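Hypothetical protein, IPT/TIG domain protein (Bacteroides ovatus, PDB 4HW6) is of unknown function but, with an IPT/TIG domain joined to a six-bladed beta-propeller, probably serves in carbohydrate binding as an auxiliary nutrient-binding protein. Local coordinates at residues Val267-Lys272 against Ala287-Asn292; Cys296-Asp301 against Pro312-Gly317; Asp326-Gly331 against Thr371-Val376; Ala332-Pro337 against Phe357-Arg362. All coordinates share one frame; numbering follows the deposited sequence. Where two conformers were deposited one is given.

Interaction 1 (Val267-Lys272 against Ala287-Asn292); sequences VMMDTK and AYIIYN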
loop_
_atom_site.group_PDB
_atom_site.type_symbol
_atom_site.label_atom_id
_atom_site.label_comp_id
_atom_site.label_asym_id
_atom_site.label_seq_id
_atom_site.Cartn_x
_atom_site.Cartn_y
_atom_site.Cartn_z
ATOM N N VAL A 267 -14.104 -10.584 24.297
ATOM C CA VAL A 267 -14.867 -9.437 24.798
ATOM C C VAL A 267 -16.179 -9.337 24.056
ATOM O O VAL A 267 -16.262 -9.742 22.900
ATOM C CB VAL A 267 -14.043 -8.120 24.651
ATOM C CG1 VAL A 267 -13.945 -7.672 23.202
ATOM C CG2 VAL A 267 -14.600 -7.016 25.555
HETATM N N MSE A 268 -17.209 -8.804 24.707
HETATM C CA MSE A 268 -18.478 -8.527 24.022
HETATM C C MSE A 268 -18.305 -7.338 23.087
HETATM O O MSE A 268 -17.518 -6.423 23.350
HETATM C CB MSE A 268 -19.599 -8.195 25.014
HETATM C CG MSE A 268 -20.003 -9.342 25.914
HETATM SE SE MSE A 268 -20.636 -10.891 24.930
HETATM C CE MSE A 268 -22.082 -10.180 23.820
HETATM N N MSE A 269 -19.070 -7.349 22.003
HETATM C CA MSE A 269 -19.188 -6.210 21.105
HETATM C C MSE A 269 -20.622 -5.710 21.144
HETATM O O MSE A 269 -21.543 -6.407 21.579
HETATM C CB MSE A 269 -18.788 -6.588 19.670
HETATM C CG MSE A 269 -17.289 -6.663 19.456
HETATM SE SE MSE A 269 -16.837 -7.170 17.617
HETATM C CE MSE A 269 -17.645 -5.615 16.751
ATOM N N ASP A 270 -20.818 -4.483 20.691
ATOM C CA ASP A 270 -22.131 -3.872 20.751
ATOM C C ASP A 270 -22.985 -4.155 19.500
ATOM O O ASP A 270 -24.134 -3.726 19.428
ATOM C CB ASP A 270 -22.005 -2.357 21.011
ATOM C CG ASP A 270 -21.365 -1.597 19.857
ATOM O OD1 ASP A 270 -21.080 -2.151 18.769
ATOM O OD2 ASP A 270 -21.139 -0.389 20.052
ATOM N N THR A 271 -22.411 -4.884 18.543
ATOM C CA THR A 271 -23.024 -5.155 17.233
ATOM C C THR A 271 -22.644 -6.550 16.766
ATOM O O THR A 271 -21.536 -7.010 16.984
ATOM C CB THR A 271 -22.521 -4.110 16.205
ATOM O OG1 THR A 271 -22.798 -2.802 16.712
ATOM C CG2 THR A 271 -23.185 -4.254 14.808
ATOM N N LYS A 272 -23.586 -7.220 16.122
ATOM C CA LYS A 272 -23.306 -8.474 15.419
ATOM C C LYS A 272 -24.039 -8.410 14.092
ATOM O O LYS A 272 -24.624 -7.384 13.737
ATOM C CB LYS A 272 -23.779 -9.676 16.237
ATOM C CG LYS A 272 -25.275 -9.710 16.532
ATOM C CD LYS A 272 -25.687 -10.985 17.253
ATOM C CE LYS A 272 -27.172 -10.979 17.572
ATOM N NZ LYS A 272 -27.580 -12.289 18.131
ATOM N N ALA A 287 -6.101 -2.924 18.787
ATOM C CA ALA A 287 -6.519 -3.170 17.397
ATOM C C ALA A 287 -7.625 -2.205 17.020
ATOM O O ALA A 287 -8.386 -1.789 17.864
ATOM C CB ALA A 287 -7.026 -4.602 17.232
ATOM N N TYR A 288 -7.746 -1.905 15.741
ATOM C CA TYR A 288 -8.973 -1.352 15.209
ATOM C C TYR A 288 -9.935 -2.455 14.803
ATOM O O TYR A 288 -9.536 -3.500 14.270
ATOM C CB TYR A 288 -8.717 -0.453 14.005
ATOM C CG TYR A 288 -8.188 0.932 14.322
ATOM C CD1 TYR A 288 -8.707 1.699 15.351
ATOM C CD2 TYR A 288 -7.170 1.477 13.571
ATOM C CE1 TYR A 288 -8.202 2.982 15.630
ATOM C CE2 TYR A 288 -6.660 2.741 13.832
ATOM C CZ TYR A 288 -7.173 3.489 14.857
ATOM O OH TYR A 288 -6.669 4.732 15.147
ATOM N N ILE A 289 -11.206 -2.197 15.052
ATOM C CA ILE A 289 -12.298 -2.967 14.534
ATOM C C ILE A 289 -13.067 -2.099 13.542
ATOM O O ILE A 289 -13.743 -1.112 13.931
ATOM C CB ILE A 289 -13.278 -3.410 15.639
ATOM C CG1 ILE A 289 -12.551 -4.011 16.849
ATOM C CG2 ILE A 289 -14.303 -4.394 15.064
ATOM C CD1 ILE A 289 -13.442 -4.108 18.075
ATOM N N ILE A 290 -12.918 -2.427 12.260
ATOM C CA ILE A 290 -13.633 -1.742 11.208
ATOM C C ILE A 290 -15.023 -2.342 11.069
ATOM O O ILE A 290 -15.144 -3.546 10.827
ATOM C CB ILE A 290 -12.892 -1.800 9.875
ATOM C CG1 ILE A 290 -11.442 -1.285 10.028
ATOM C CG2 ILE A 290 -13.646 -0.965 8.841
ATOM C CD1 ILE A 290 -10.612 -1.431 8.763
ATOM N N TYR A 291 -16.058 -1.525 11.287
ATOM C CA TYR A 291 -17.441 -1.960 11.142
ATOM C C TYR A 291 -17.778 -1.731 9.677
ATOM O O TYR A 291 -18.237 -0.664 9.274
ATOM C CB TYR A 291 -18.393 -1.163 12.043
ATOM C CG TYR A 291 -18.435 -1.509 13.507
ATOM C CD1 TYR A 291 -17.297 -1.883 14.225
ATOM C CD2 TYR A 291 -19.645 -1.442 14.201
ATOM C CE1 TYR A 291 -17.368 -2.206 15.578
ATOM C CE2 TYR A 291 -19.723 -1.738 15.556
ATOM C CZ TYR A 291 -18.579 -2.102 16.251
ATOM O OH TYR A 291 -18.678 -2.412 17.605
ATOM N N ASN A 292 -17.493 -2.731 8.843
ATOM C CA ASN A 292 -17.618 -2.559 7.403
ATOM C C ASN A 292 -19.012 -2.169 6.944
ATOM O O ASN A 292 -19.160 -1.396 6.018
ATOM C CB ASN A 292 -17.198 -3.836 6.638
ATOM C CG ASN A 292 -15.875 -4.416 7.096
ATOM O OD1 ASN A 292 -15.810 -5.587 7.447
ATOM N ND2 ASN A 292 -14.805 -3.611 7.079
HETATM O O HOH W 1 -18.229 -3.133 20.256
#
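Asp-270 OD1 is gripped by two hydroxyls, Tyr-291 OH from across the contact at 2.7 Å and Thr-271 OG1 from its own segment at 2.8 Å. They arrive from opposite faces of the carboxylate, each well out of its plane, while the oxygen itself lies at the edge of the tyrosine ring; carboxylate and ring stand 88° apart. The other oxygen, OD2, accepts the hydroxyl of Tyr-298, and Thr-271 OG1 also bonds His-319 NE2, so the group is tied in several directions and its rotation is well restrained. A water also bridges the two segments, accepting from Asp-270 N at 3.0 Å and donating to Tyr-291 OH at 2.8 Å. This is a junction between neighbouring propeller blades: residues 267-272 leave one sheet at strand 265-268, and Tyr-291 ends strand 286-291 of the next. Beside the polar cluster the contact turns apolar. Selenomethionine Met-269 comes toward Tyr-291 from the opposite direction, its chain extended to SE and then bent (chi3 62°), which carries the methyl CE to 3.6 Å from Tyr-291 CE1. The same methyl touches Ile-289 CG2 at 3.9 Å. On the other flank of the ring, Thr-271 OG1 lies 3.5 Å from CE2 of Tyr-291, near the ring plane.

Interaction 2 (Cys296-Asp301 against Pro312-Gly317); sequences CIYRVD and PYIVCG
The ring of Tyr-298 carries Ile-314 over one face, with Ile-314 CB 3.9 Å from the ring centroid of Tyr-298 in a CH-pi contact; Tyr-291 stacks on the other face, and Cys-296 SG sits at the edge. Tyr-313 is covered differently: Arg-299 lies over a face of its ring with its carbonyl O and with CB, 4.3 Å from the centroid, and Asp-301 OD2 meets its edge. Extended from CG to NE, Arg-299 runs alongside this ring, bringing its guanidinium face against Tyr-313 OH, a contact too poorly angled for a hydrogen bond. In the conformer described, Arg-299 NE instead forms a salt bridge to Asp-301 OD1 at 2.8 Å, with the oxygen in the guanidinium plane. An alanine in place of Tyr-298 is likely to open a gap against Ile-314 and leave Asp-270 OD2 without its hydroxyl partner. Between the backbones, Arg-299 and Tyr-313 form a hydrogen-bonded antiparallel pair. Farther along, Ile-297 O accepts two bonds, from Val-315 N at 2.8 Å and from Cys-316 N at 3.3 Å, while Ile-297 N reaches Cys-316 O at 3.1 Å. Two residues facing one make this a classic beta bulge, here in the hairpin that forms one margin of a propeller blade.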
loop_
_atom_site.group_PDB
_atom_site.type_symbol
_atom_site.label_atom_id
_atom_site.label_comp_id
_atom_site.label_asym_id
_atom_site.label_seq_id
_atom_site.Cartn_x
_atom_site.Cartn_y
_atom_site.Cartn_z
ATOM N N CYS A 296 -18.147 2.801 10.628
ATOM C CA CYS A 296 -17.397 3.354 11.753
ATOM C C CYS A 296 -16.247 2.436 12.096
ATOM O O CYS A 296 -16.177 1.290 11.617
ATOM C CB CYS A 296 -18.310 3.642 12.932
ATOM S SG CYS A 296 -19.224 2.217 13.495
ATOM N N ILE A 297 -15.288 2.985 12.836
ATOM C CA ILE A 297 -14.130 2.248 13.287
ATOM C C ILE A 297 -14.051 2.376 14.814
ATOM O O ILE A 297 -14.159 3.478 15.366
ATOM C CB ILE A 297 -12.818 2.770 12.643
ATOM C CG1 ILE A 297 -12.855 2.634 11.116
ATOM C CG2 ILE A 297 -11.608 2.026 13.241
ATOM C CD1 ILE A 297 -11.669 3.277 10.391
ATOM N N TYR A 298 -13.882 1.246 15.484
ATOM C CA TYR A 298 -13.696 1.204 16.923
ATOM C C TYR A 298 -12.275 0.763 17.226
ATOM O O TYR A 298 -11.572 0.196 16.363
ATOM C CB TYR A 298 -14.635 0.167 17.554
ATOM C CG TYR A 298 -16.087 0.528 17.749
ATOM C CD1 TYR A 298 -16.870 0.997 16.706
ATOM C CD2 TYR A 298 -16.708 0.309 18.980
ATOM C CE1 TYR A 298 -18.230 1.263 16.883
ATOM C CE2 TYR A 298 -18.056 0.588 19.162
ATOM C CZ TYR A 298 -18.815 1.068 18.100
ATOM O OH TYR A 298 -20.175 1.315 18.291
ATOM N N ARG A 299 -11.868 1.000 18.473
ATOM C CA ARG A 299 -10.597 0.486 18.986
ATOM C C ARG A 299 -10.845 -0.455 20.166
ATOM O O ARG A 299 -11.678 -0.175 21.040
ATOM C CB ARG A 299 -9.688 1.651 19.407
ATOM C CG ARG A 299 -8.487 1.252 20.267
ATOM C CD ARG A 299 -7.402 2.305 20.259
ATOM N NE ARG A 299 -6.556 2.252 21.441
ATOM C CZ ARG A 299 -5.550 3.094 21.677
ATOM N NH1 ARG A 299 -5.271 4.043 20.803
ATOM N NH2 ARG A 299 -4.829 3.000 22.787
ATOM N N VAL A 300 -10.083 -1.545 20.215
ATOM C CA VAL A 300 -10.106 -2.482 21.343
ATOM C C VAL A 300 -8.686 -2.591 21.913
ATOM O O VAL A 300 -7.731 -2.930 21.210
ATOM C CB VAL A 300 -10.709 -3.843 20.957
ATOM C CG1 VAL A 300 -9.975 -4.477 19.771
ATOM C CG2 VAL A 300 -10.735 -4.746 22.188
ATOM N N ASP A 301 -8.531 -2.225 23.172
ATOM C CA ASP A 301 -7.241 -2.255 23.833
ATOM C C ASP A 301 -6.894 -3.656 24.326
ATOM O O ASP A 301 -7.781 -4.431 24.697
ATOM C CB ASP A 301 -7.230 -1.287 25.022
ATOM C CG ASP A 301 -7.257 0.192 24.596
ATOM O OD1 ASP A 301 -6.622 0.550 23.602
ATOM O OD2 ASP A 301 -7.904 0.999 25.280
ATOM N N PRO A 312 -14.531 -2.412 23.660
ATOM C CA PRO A 312 -14.235 -1.562 22.486
ATOM C C PRO A 312 -14.952 -0.243 22.541
ATOM O O PRO A 312 -16.063 -0.155 23.088
ATOM C CB PRO A 312 -14.777 -2.361 21.308
ATOM C CG PRO A 312 -14.795 -3.776 21.808
ATOM C CD PRO A 312 -15.178 -3.667 23.259
ATOM N N TYR A 313 -14.324 0.780 21.974
ATOM C CA TYR A 313 -14.946 2.102 21.898
ATOM C C TYR A 313 -14.805 2.695 20.513
ATOM O O TYR A 313 -13.810 2.457 19.839
ATOM C CB TYR A 313 -14.367 3.054 22.960
ATOM C CG TYR A 313 -12.886 3.291 22.863
ATOM C CD1 TYR A 313 -12.372 4.300 22.059
ATOM C CD2 TYR A 313 -11.992 2.524 23.609
ATOM C CE1 TYR A 313 -11.025 4.510 21.970
ATOM C CE2 TYR A 313 -10.622 2.758 23.546
ATOM C CZ TYR A 313 -10.157 3.750 22.717
ATOM O OH TYR A 313 -8.799 4.037 22.651
ATOM N N ILE A 314 -15.764 3.529 20.123
ATOM C CA ILE A 314 -15.739 4.131 18.786
ATOM C C ILE A 314 -14.662 5.202 18.688
ATOM O O ILE A 314 -14.425 5.974 19.649
ATOM C CB ILE A 314 -17.137 4.689 18.377
ATOM C CG1 ILE A 314 -17.189 5.018 16.894
ATOM C CG2 ILE A 314 -17.516 5.921 19.212
ATOM C CD1 ILE A 314 -18.613 5.213 16.412
ATOM N N VAL A 315 -13.984 5.212 17.537
ATOM C CA VAL A 315 -12.956 6.200 17.249
ATOM C C VAL A 315 -13.407 7.214 16.201
ATOM O O VAL A 315 -13.159 8.420 16.369
ATOM C CB VAL A 315 -11.624 5.516 16.871
ATOM C CG1 VAL A 315 -10.578 6.529 16.397
ATOM C CG2 VAL A 315 -11.109 4.738 18.081
ATOM N N CYS A 316 -14.031 6.749 15.130
ATOM C CA CYS A 316 -14.502 7.636 14.091
ATOM C C CYS A 316 -15.719 7.124 13.364
ATOM O O CYS A 316 -16.062 5.952 13.424
ATOM C CB CYS A 316 -13.378 8.008 13.118
ATOM S SG CYS A 316 -12.867 6.645 12.090
ATOM N N GLY A 317 -16.390 8.038 12.697
ATOM C CA GLY A 317 -17.645 7.729 12.049
ATOM C C GLY A 317 -18.797 7.781 13.019
ATOM O O GLY A 317 -18.627 8.042 14.214
HETATM O O HOH W 2 -7.395 3.440 24.830
#

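Interaction 3 (Asp326-Gly331 against Thr371-Val376); sequences DGMGTG and TPEGRV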
loop_
_atom_site.group_PDB
_atom_site.type_symbol
_atom_site.label_atom_id
_atom_site.label_comp_id
_atom_site.label_asym_id
_atom_site.label_seq_id
_atom_site.Cartn_x
_atom_site.Cartn_y
_atom_site.Cartn_z
ATOM N N ASP A 326 -14.994 14.272 5.881
ATOM C CA ASP A 326 -13.728 14.303 6.618
ATOM C C ASP A 326 -13.917 15.117 7.893
ATOM O O ASP A 326 -14.763 16.026 7.952
ATOM C CB ASP A 326 -12.594 14.868 5.765
ATOM C CG ASP A 326 -12.185 13.946 4.611
ATOM O OD1 ASP A 326 -12.365 12.733 4.683
ATOM O OD2 ASP A 326 -11.623 14.453 3.626
ATOM N N GLY A 327 -13.135 14.811 8.925
ATOM C CA GLY A 327 -13.176 15.592 10.147
ATOM C C GLY A 327 -12.663 14.798 11.328
ATOM O O GLY A 327 -11.963 13.790 11.174
HETATM N N MSE A 328 -13.030 15.255 12.516
HETATM C CA MSE A 328 -12.422 14.772 13.734
HETATM C C MSE A 328 -13.319 13.699 14.324
HETATM O O MSE A 328 -14.484 13.959 14.609
HETATM C CB MSE A 328 -12.249 15.925 14.722
HETATM C CG MSE A 328 -11.592 15.515 15.979
HETATM SE SE MSE A 328 -9.723 14.894 15.657
HETATM C CE MSE A 328 -9.260 16.249 14.749
ATOM N N GLY A 329 -12.771 12.501 14.495
ATOM C CA GLY A 329 -13.450 11.426 15.208
ATOM C C GLY A 329 -14.881 11.170 14.763
ATOM O O GLY A 329 -15.147 10.912 13.592
ATOM N N THR A 330 -15.799 11.210 15.709
ATOM C CA THR A 330 -17.198 10.890 15.450
ATOM C C THR A 330 -17.952 12.004 14.730
ATOM O O THR A 330 -19.158 11.884 14.474
ATOM C CB THR A 330 -17.916 10.483 16.743
ATOM O OG1 THR A 330 -17.915 11.581 17.670
ATOM C CG2 THR A 330 -17.280 9.200 17.366
ATOM N N GLY A 331 -17.243 13.085 14.393
ATOM C CA GLY A 331 -17.762 14.087 13.460
ATOM C C GLY A 331 -17.504 13.756 11.991
ATOM O O GLY A 331 -18.125 14.349 11.072
ATOM N N THR A 371 -5.768 9.218 11.634
ATOM C CA THR A 371 -4.549 9.544 12.363
ATOM C C THR A 371 -4.710 9.194 13.830
ATOM O O THR A 371 -5.834 8.936 14.285
ATOM C CB THR A 371 -4.203 11.026 12.216
ATOM O OG1 THR A 371 -5.178 11.819 12.929
ATOM C CG2 THR A 371 -4.208 11.412 10.745
ATOM N N PRO A 372 -3.593 9.159 14.567
ATOM C CA PRO A 372 -3.687 8.817 15.985
ATOM C C PRO A 372 -4.535 9.772 16.825
ATOM O O PRO A 372 -5.068 9.353 17.839
ATOM C CB PRO A 372 -2.237 8.849 16.450
ATOM C CG PRO A 372 -1.464 8.484 15.220
ATOM C CD PRO A 372 -2.192 9.181 14.097
ATOM N N GLU A 373 -4.697 11.021 16.411
ATOM C CA GLU A 373 -5.621 11.898 17.141
ATOM C C GLU A 373 -7.093 11.595 16.858
ATOM O O GLU A 373 -7.979 12.145 17.506
ATOM C CB GLU A 373 -5.303 13.369 16.871
ATOM C CG GLU A 373 -5.698 13.904 15.503
ATOM C CD GLU A 373 -5.486 15.422 15.366
ATOM O OE1 GLU A 373 -5.398 16.111 16.395
ATOM O OE2 GLU A 373 -5.404 15.929 14.220
ATOM N N GLY A 374 -7.362 10.710 15.897
ATOM C CA GLY A 374 -8.705 10.440 15.476
ATOM C C GLY A 374 -9.211 11.252 14.293
ATOM O O GLY A 374 -10.402 11.211 13.988
ATOM N N ARG A 375 -8.339 11.920 13.567
ATOM C CA ARG A 375 -8.786 12.710 12.416
ATOM C C ARG A 375 -8.853 11.856 11.169
ATOM O O ARG A 375 -7.970 11.049 10.935
ATOM C CB ARG A 375 -7.877 13.899 12.156
ATOM C CG ARG A 375 -8.392 14.784 11.023
ATOM C CD ARG A 375 -7.652 16.107 10.882
ATOM N NE ARG A 375 -7.982 17.066 11.940
ATOM C CZ ARG A 375 -9.114 17.787 12.034
ATOM N NH1 ARG A 375 -10.108 17.687 11.146
ATOM N NH2 ARG A 375 -9.259 18.614 13.060
ATOM N N VAL A 376 -9.921 12.020 10.395
ATOM C CA VAL A 376 -10.119 11.281 9.153
ATOM C C VAL A 376 -9.948 12.253 8.013
ATOM O O VAL A 376 -10.631 13.280 7.983
ATOM C CB VAL A 376 -11.530 10.678 9.050
ATOM C CG1 VAL A 376 -11.687 9.980 7.695
ATOM C CG2 VAL A 376 -11.782 9.715 10.207
#
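Backbone hydrogen bonds carry most of the contact between Gly-327 and Val-376, an antiparallel hydrogen-bonded pair. Val-376 N reaches Gly-327 O at 2.8 Å in an almost straight bond (176° at the hydrogen), and Gly-327 N returns one to Val-376 O at 3.1 Å. Beyond the non-hydrogen-bonded pair of Met-328 and Arg-375, Gly-329 N meets Gly-374 O at 2.7 Å. Gly-327 and Gly-374 adopt backbone angles that by themselves call for glycine, and Gly-374 closes a type I turn begun at Thr-371, whose OG1 also accepts Arg-375 N at 3.2 Å.

By this pairing the short strand 327-328 becomes the outermost member of a propeller blade, added to strand 375-380 although 46 residues of chain lie between the two strands.

The side-chain contacts centre on selenomethionine Met-328, which crosses Arg-375 at about a right angle. Its CG is anti to the backbone N (chi1 -178°), and bends at the next two torsions fold the methyl CE over a face of the guanidinium; that approach is so close that its exact placement is doubtful. Met-328 SE lies 3.7 Å from Glu-373 O.

Within residues 371-376, Arg-375 NE and Glu-373 OE2 form a long salt bridge of 3.6 Å, and across the contact Arg-375 rests its CG near Gly-327 O. With a serine at this position, Glu-373 would probably lose its positive partner and Gly-327 the aliphatic cover from CG. Asp-326 packs its CB against Val-376 O at 3.4 Å, while its carboxylate turns to Arg-368 and Thr-378.

Interaction 4 (Ala332-Pro337 against Phe357-Arg362); sequences ARLWGP and FYFCDR
Asp-361 reaches the loop with its carboxylate, receiving Trp-335 N at OD1 (3.1 Å) from the syn side and, more weakly, at OD2. The first torsion of Asp-361, -153°, swings CG roughly opposite the backbone N and sets the group alongside Pro-337, the two side chains pointing the same way with Asp-361 OD1 3.7 Å from Pro-337 CD. Leu-334 CB covers the same oxygen at 3.6 Å. OD2 has further partners in Arg-368, by a salt bridge, and Ser-364, so this buried charge is probably well compensated.

Phe-359 places its CG between the backbone N and the carbonyl carbon (chi1 64°), a less roomy choice that directs the ring toward the loop. There Leu-334 crosses it at about a right angle, its CD2 3.8 Å from Phe-359 CZ at the ring edge, while Pro-337 CB lies 4.0 Å from Phe-359 CD2.

Residues 332-336 are the later part of the connection from strand 327-328, at one margin of this blade, to strand 337-344 at the other, and Pro-337 opposite Asp-361 is a non-hydrogen-bonded antiparallel pair where that strand begins. Just before it, Gly-336 has a positive phi that favours glycine, and its O accepts Arg-362 N at 2.9 Å.

The ends of Trp-335 and Arg-362 lead away from the contact. Trp-335 extends its indole toward Pro-322 and Asp-363. Arg-362, fully stretched from CG to NE, carries its guanidinium off to Thr-405, though its CB stays 3.3 Å from Gly-336 O.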
loop_
_atom_site.group_PDB
_atom_site.type_symbol
_atom_site.label_atom_id
_atom_site.label_comp_id
_atom_site.label_asym_id
_atom_site.label_seq_id
_atom_site.Cartn_x
_atom_site.Cartn_y
_atom_site.Cartn_z
ATOM N N ALA A 332 -16.606 12.804 11.753
ATOM C CA ALA A 332 -16.389 12.248 10.415
ATOM C C ALA A 332 -17.520 11.282 10.078
ATOM O O ALA A 332 -18.194 10.770 10.969
ATOM C CB ALA A 332 -15.064 11.502 10.326
ATOM N N ARG A 333 -17.717 11.074 8.785
ATOM C CA ARG A 333 -18.569 10.021 8.270
ATOM C C ARG A 333 -17.785 9.168 7.306
ATOM O O ARG A 333 -16.995 9.701 6.494
ATOM C CB ARG A 333 -19.797 10.582 7.590
ATOM C CG ARG A 333 -20.681 11.434 8.492
ATOM C CD ARG A 333 -21.379 10.563 9.530
ATOM N NE ARG A 333 -22.250 11.337 10.399
ATOM C CZ ARG A 333 -21.903 11.877 11.565
ATOM N NH1 ARG A 333 -20.656 11.775 12.028
ATOM N NH2 ARG A 333 -22.822 12.579 12.250
ATOM N N LEU A 334 -17.999 7.855 7.419
ATOM C CA LEU A 334 -17.409 6.856 6.550
ATOM C C LEU A 334 -18.515 6.204 5.750
ATOM O O LEU A 334 -19.699 6.343 6.093
ATOM C CB LEU A 334 -16.679 5.789 7.359
ATOM C CG LEU A 334 -15.668 6.259 8.405
ATOM C CD1 LEU A 334 -14.924 5.070 8.990
ATOM C CD2 LEU A 334 -14.694 7.305 7.915
ATOM N N TRP A 335 -18.127 5.508 4.690
ATOM C CA TRP A 335 -19.093 4.824 3.848
ATOM C C TRP A 335 -18.503 3.519 3.318
ATOM O O TRP A 335 -17.782 3.478 2.317
ATOM C CB TRP A 335 -19.598 5.731 2.714
ATOM C CG TRP A 335 -20.937 5.261 2.140
ATOM C CD1 TRP A 335 -21.589 4.113 2.420
ATOM C CD2 TRP A 335 -21.719 5.927 1.151
ATOM N NE1 TRP A 335 -22.765 4.036 1.717
ATOM C CE2 TRP A 335 -22.855 5.127 0.908
ATOM C CE3 TRP A 335 -21.553 7.106 0.421
ATOM C CZ2 TRP A 335 -23.834 5.475 -0.025
ATOM C CZ3 TRP A 335 -22.535 7.460 -0.494
ATOM C CH2 TRP A 335 -23.655 6.642 -0.708
ATOM N N GLY A 336 -18.822 2.443 4.025
ATOM C CA GLY A 336 -18.295 1.124 3.707
ATOM C C GLY A 336 -16.812 0.960 3.862
ATOM O O GLY A 336 -16.143 0.463 2.951
ATOM N N PRO A 337 -16.276 1.321 5.042
ATOM C CA PRO A 337 -14.850 1.125 5.257
ATOM C C PRO A 337 -14.558 -0.370 5.221
ATOM O O PRO A 337 -15.250 -1.153 5.869
ATOM C CB PRO A 337 -14.626 1.685 6.652
ATOM C CG PRO A 337 -15.945 1.543 7.352
ATOM C CD PRO A 337 -16.947 1.813 6.242
ATOM N N PHE A 357 -3.266 5.104 9.828
ATOM C CA PHE A 357 -4.092 3.972 9.423
ATOM C C PHE A 357 -4.777 4.332 8.090
ATOM O O PHE A 357 -5.702 5.159 8.057
ATOM C CB PHE A 357 -5.119 3.655 10.513
ATOM C CG PHE A 357 -5.877 2.363 10.290
ATOM C CD1 PHE A 357 -5.208 1.126 10.355
ATOM C CD2 PHE A 357 -7.250 2.372 10.066
ATOM C CE1 PHE A 357 -5.906 -0.067 10.182
ATOM C CE2 PHE A 357 -7.938 1.183 9.902
ATOM C CZ PHE A 357 -7.264 -0.026 9.967
ATOM N N TYR A 358 -4.313 3.720 6.998
ATOM C CA TYR A 358 -4.898 3.931 5.665
ATOM C C TYR A 358 -5.924 2.872 5.395
ATOM O O TYR A 358 -5.663 1.683 5.579
ATOM C CB TYR A 358 -3.825 3.861 4.572
ATOM C CG TYR A 358 -2.907 5.049 4.555
ATOM C CD1 TYR A 358 -1.902 5.222 5.517
ATOM C CD2 TYR A 358 -3.003 5.989 3.538
ATOM C CE1 TYR A 358 -1.064 6.319 5.479
ATOM C CE2 TYR A 358 -2.201 7.105 3.510
ATOM C CZ TYR A 358 -1.232 7.259 4.460
ATOM O OH TYR A 358 -0.462 8.363 4.354
ATOM N N PHE A 359 -7.105 3.283 4.959
ATOM C CA PHE A 359 -8.150 2.347 4.665
ATOM C C PHE A 359 -8.941 2.683 3.430
ATOM O O PHE A 359 -9.053 3.853 3.017
ATOM C CB PHE A 359 -9.098 2.156 5.871
ATOM C CG PHE A 359 -9.873 3.389 6.264
ATOM C CD1 PHE A 359 -9.314 4.379 7.053
ATOM C CD2 PHE A 359 -11.188 3.555 5.853
ATOM C CE1 PHE A 359 -10.040 5.516 7.400
ATOM C CE2 PHE A 359 -11.916 4.677 6.212
ATOM C CZ PHE A 359 -11.347 5.658 6.982
ATOM N N CYS A 360 -9.498 1.625 2.826
ATOM C CA CYS A 360 -10.373 1.795 1.681
ATOM C C CYS A 360 -11.811 2.019 2.157
ATOM O O CYS A 360 -12.334 1.244 2.947
ATOM C CB CYS A 360 -10.308 0.558 0.806
ATOM S SG CYS A 360 -8.727 0.485 -0.055
ATOM N N ASP A 361 -12.411 3.107 1.699
ATOM C CA ASP A 361 -13.780 3.464 2.050
ATOM C C ASP A 361 -14.541 3.127 0.773
ATOM O O ASP A 361 -14.613 3.923 -0.147
ATOM C CB ASP A 361 -13.833 4.942 2.431
ATOM C CG ASP A 361 -14.971 5.292 3.402
ATOM O OD1 ASP A 361 -15.265 4.506 4.340
ATOM O OD2 ASP A 361 -15.540 6.397 3.243
ATOM N N ARG A 362 -15.054 1.902 0.714
ATOM C CA ARG A 362 -15.526 1.321 -0.515
ATOM C C ARG A 362 -16.627 2.122 -1.183
ATOM O O ARG A 362 -16.612 2.331 -2.417
ATOM C CB ARG A 362 -15.978 -0.118 -0.248
ATOM C CG ARG A 362 -16.509 -0.862 -1.455
ATOM C CD ARG A 362 -16.911 -2.268 -1.068
ATOM N NE ARG A 362 -17.740 -2.919 -2.092
ATOM C CZ ARG A 362 -17.375 -3.932 -2.893
ATOM N NH1 ARG A 362 -16.148 -4.449 -2.903
ATOM N NH2 ARG A 362 -18.277 -4.437 -3.733
#

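Overall arrangement
Along the chain, interactions 1, 2 and 3 follow in series, and interaction 4 lies nested inside the loop closed by interaction 3. Interactions 1 and 2, with centres about 8 Å apart, meet on the sheet of strands 276-280, 286-291, 296-301 and 313-315, interaction 1 joining it to the preceding blade. Interactions 3 and 4, about 11 Å apart, belong to the next sheet, from 327-328 across to 337-344. The two blades touch through Leu-334 against Ile-297 and Cys-316, through Gly-317 N near Gly-329 O, and through Asn-292 ND2 near Pro-337 O. Consecutive blades of the propeller are thus coupled through both side chains and backbone.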